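Local coordinates for protein N5-carboxyaminoimidazole ribonucleotide synthetase (Bacillus anthracis, PDB 3QFF) that binds ADP and probably catalyses the ATP-dependent carboxylation of aminoimidazole ribonucleotide with bicarbonate to N5-carboxyaminoimidazole ribonucleotide, in purine biosynthesis, at residues A243-L248 / L258-F263. Sequence-based numbering, arbitrary orientation.
With ADP (adenosine-5'-diphosphate), chain C.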
loop_
_atom_site.group_PDB
_atom_site.type_symbol
_atom_site.label_atom_id
_atom_site.label_comp_id
_atom_site.label_asym_id
_atom_site.label_seq_id
_atom_site.Cartn_x
_atom_site.Cartn_y
_atom_site.Cartn_z
ATOM N N ALA A 243 3.796 14.070 23.476
ATOM C CA ALA A 243 4.665 15.209 23.787
ATOM C C ALA A 243 6.121 14.764 23.965
ATOM O O ALA A 243 7.037 15.397 23.444
ATOM C CB ALA A 243 4.165 15.953 25.041
ATOM N N TYR A 244 6.323 13.660 24.683
ATOM C CA TYR A 244 7.676 13.137 24.947
ATOM C C TYR A 244 8.388 12.793 23.643
ATOM O O TYR A 244 9.571 13.141 23.448
ATOM C CB TYR A 244 7.603 11.900 25.851
ATOM C CG TYR A 244 7.371 12.176 27.328
ATOM C CD1 TYR A 244 7.589 11.169 28.280
ATOM C CD2 TYR A 244 6.954 13.429 27.782
ATOM C CE1 TYR A 244 7.385 11.403 29.635
ATOM C CE2 TYR A 244 6.758 13.677 29.153
ATOM C CZ TYR A 244 6.980 12.651 30.067
ATOM O OH TYR A 244 6.785 12.879 31.419
ATOM N N ALA A 245 7.659 12.127 22.745
ATOM C CA ALA A 245 8.190 11.749 21.433
ATOM C C ALA A 245 8.604 12.962 20.600
ATOM O O ALA A 245 9.675 12.964 19.996
ATOM C CB ALA A 245 7.172 10.885 20.665
ATOM N N LYS A 246 7.758 13.990 20.578
ATOM C CA LYS A 246 8.064 15.234 19.860
ATOM C C LYS A 246 9.313 15.926 20.394
ATOM O O LYS A 246 10.147 16.388 19.610
ATOM C CB LYS A 246 6.862 16.190 19.855
ATOM C CG LYS A 246 5.626 15.577 19.194
ATOM C CD LYS A 246 4.696 16.600 18.535
ATOM C CE LYS A 246 3.592 17.075 19.443
ATOM N NZ LYS A 246 2.419 17.575 18.637
ATOM N N VAL A 247 9.458 15.990 21.716
ATOM C CA VAL A 247 10.670 16.578 22.307
ATOM C C VAL A 247 11.910 15.783 21.911
ATOM O O VAL A 247 12.928 16.363 21.516
ATOM C CB VAL A 247 10.557 16.768 23.851
ATOM C CG1 VAL A 247 11.911 17.100 24.467
ATOM C CG2 VAL A 247 9.578 17.879 24.155
ATOM N N LEU A 248 11.819 14.455 21.971
ATOM C CA LEU A 248 12.930 13.603 21.539
ATOM C C LEU A 248 13.336 13.863 20.098
ATOM O O LEU A 248 14.522 14.043 19.803
ATOM C CB LEU A 248 12.568 12.126 21.680
ATOM C CG LEU A 248 12.929 11.414 22.966
ATOM C CD1 LEU A 248 12.556 9.964 22.807
ATOM C CD2 LEU A 248 14.426 11.546 23.319
ATOM N N LEU A 258 11.576 7.589 14.000
ATOM C CA LEU A 258 11.991 7.179 15.341
ATOM C C LEU A 258 10.840 6.480 16.062
ATOM O O LEU A 258 9.766 7.042 16.193
ATOM C CB LEU A 258 12.466 8.393 16.163
ATOM C CG LEU A 258 13.048 8.084 17.553
ATOM C CD1 LEU A 258 14.373 7.321 17.431
ATOM C CD2 LEU A 258 13.266 9.382 18.351
ATOM N N ALA A 259 11.064 5.246 16.505
ATOM C CA ALA A 259 10.091 4.570 17.358
ATOM C C ALA A 259 10.532 4.802 18.789
ATOM O O ALA A 259 11.697 4.581 19.117
ATOM C CB ALA A 259 10.067 3.071 17.061
ATOM N N VAL A 260 9.610 5.238 19.635
ATOM C CA VAL A 260 9.921 5.490 21.041
ATOM C C VAL A 260 9.125 4.485 21.865
ATOM O O VAL A 260 7.899 4.533 21.867
ATOM C CB VAL A 260 9.536 6.928 21.453
ATOM C CG1 VAL A 260 10.085 7.256 22.859
ATOM C CG2 VAL A 260 10.042 7.955 20.418
ATOM N N GLU A 261 9.805 3.549 22.519
ATOM C CA GLU A 261 9.098 2.599 23.376
ATOM C C GLU A 261 9.137 3.075 24.808
ATOM O O GLU A 261 10.162 3.563 25.273
ATOM C CB GLU A 261 9.670 1.187 23.256
ATOM C CG GLU A 261 9.439 0.569 21.875
ATOM C CD GLU A 261 9.835 -0.896 21.841
ATOM O OE1 GLU A 261 11.007 -1.188 21.527
ATOM O OE2 GLU A 261 8.975 -1.755 22.154
ATOM N N MET A 262 8.009 2.907 25.491
ATOM C CA MET A 262 7.742 3.538 26.774
ATOM C C MET A 262 7.005 2.593 27.711
ATOM O O MET A 262 6.323 1.689 27.249
ATOM C CB MET A 262 6.880 4.785 26.561
ATOM C CG MET A 262 7.626 5.958 25.915
ATOM S SD MET A 262 6.512 7.290 25.400
ATOM C CE MET A 262 6.257 6.867 23.692
ATOM N N PHE A 263 7.180 2.803 29.018
ATOM C CA PHE A 263 6.373 2.176 30.066
ATOM C C PHE A 263 5.419 3.224 30.668
ATOM O O PHE A 263 5.841 4.334 31.050
ATOM C CB PHE A 263 7.250 1.620 31.203
ATOM C CG PHE A 263 8.336 0.659 30.765
ATOM C CD1 PHE A 263 9.660 0.909 31.099
ATOM C CD2 PHE A 263 8.036 -0.507 30.064
ATOM C CE1 PHE A 263 10.677 0.024 30.735
ATOM C CE2 PHE A 263 9.048 -1.397 29.685
ATOM C CZ PHE A 263 10.371 -1.129 30.020
HETATM P PB ADP C . 14.839 -5.706 24.331
HETATM O O1B ADP C . 15.345 -7.128 24.272
HETATM O O2B ADP C . 15.829 -4.703 23.779
HETATM O O3B ADP C . 13.429 -5.551 23.810
HETATM P PA ADP C . 13.889 -4.261 26.681
HETATM O O1A ADP C . 12.824 -3.709 25.756
HETATM O O2A ADP C . 14.817 -3.323 27.417
HETATM O O3A ADP C . 14.783 -5.384 25.923
HETATM O "O5'" ADP C . 13.148 -5.127 27.814
HETATM C "C5'" ADP C . 12.440 -6.312 27.457
HETATM C "C4'" ADP C . 11.209 -6.448 28.340
HETATM O "O4'" ADP C . 11.613 -6.492 29.710
HETATM C "C3'" ADP C . 10.273 -5.257 28.199
HETATM O "O3'" ADP C . 9.226 -5.531 27.264
HETATM C "C2'" ADP C . 9.741 -5.033 29.601
HETATM O "O2'" ADP C . 8.489 -5.706 29.758
HETATM C "C1'" ADP C . 10.763 -5.677 30.524
HETATM N N9 ADP C . 11.566 -4.627 31.211
HETATM C C8 ADP C . 12.731 -4.106 30.772
HETATM N N7 ADP C . 13.208 -3.170 31.631
HETATM C C5 ADP C . 12.340 -3.079 32.652
HETATM C C6 ADP C . 12.240 -2.283 33.902
HETATM N N6 ADP C . 13.191 -1.375 34.236
HETATM N N1 ADP C . 11.160 -2.498 34.695
HETATM C C2 ADP C . 10.205 -3.393 34.380
HETATM N N3 ADP C . 10.236 -4.145 33.265
HETATM C C4 ADP C . 11.259 -4.041 32.377
#
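With Ala245 set over Val260, their CA atoms 6.5 Å apart, the short axes of helix 243-248 and strand 258-263 pass 9.5 Å from each other at 135° between their N-to-C directions. This is a helix-on-sheet layer of the ATP-grasp domain: helix 235-251 lies against the antiparallel sheet in which strand 256-264 runs between strands 195-203 and 270-276. No hydrogen bond joins the two segments, and the contact is wholly aliphatic and buried. Val260 sits at its middle, touching both Ala245 and Leu248. With CG1 anti to the backbone N (chi1 -170°) and CG2 anti to the carbonyl carbon, the isopropyl group turns both methyls to the helix. CG1 comes within 3.7 Å of Leu248 CD1, whereas CG2 lies against that same Leu248 CD1 and also against Ala245 CB, at 4.1 Å from the latter. One leucine methyl therefore rests across both branches of the valine. One step back along this face of the strand, Leu258 sends CD2 to 4.4 Å from Leu248 CB, a looser touch. Leu248 also touches Leu275 of strand 270-276 and Ala245 touches Val199 of strand 195-203, so the helix reaches the strands that flank 256-264; Leu125, from a loop, adds to the packing round Leu248. On the other face of the strand, Phe263 belongs to the ADP pocket; stacked on Phe193, it reaches both adenine and ribose. Phe263 CZ lies 3.8 Å from ADP C5, while on the ribose side Phe263 CE2 approaches ADP C2' to 3.7 Å, with the ring oblique to that carbon.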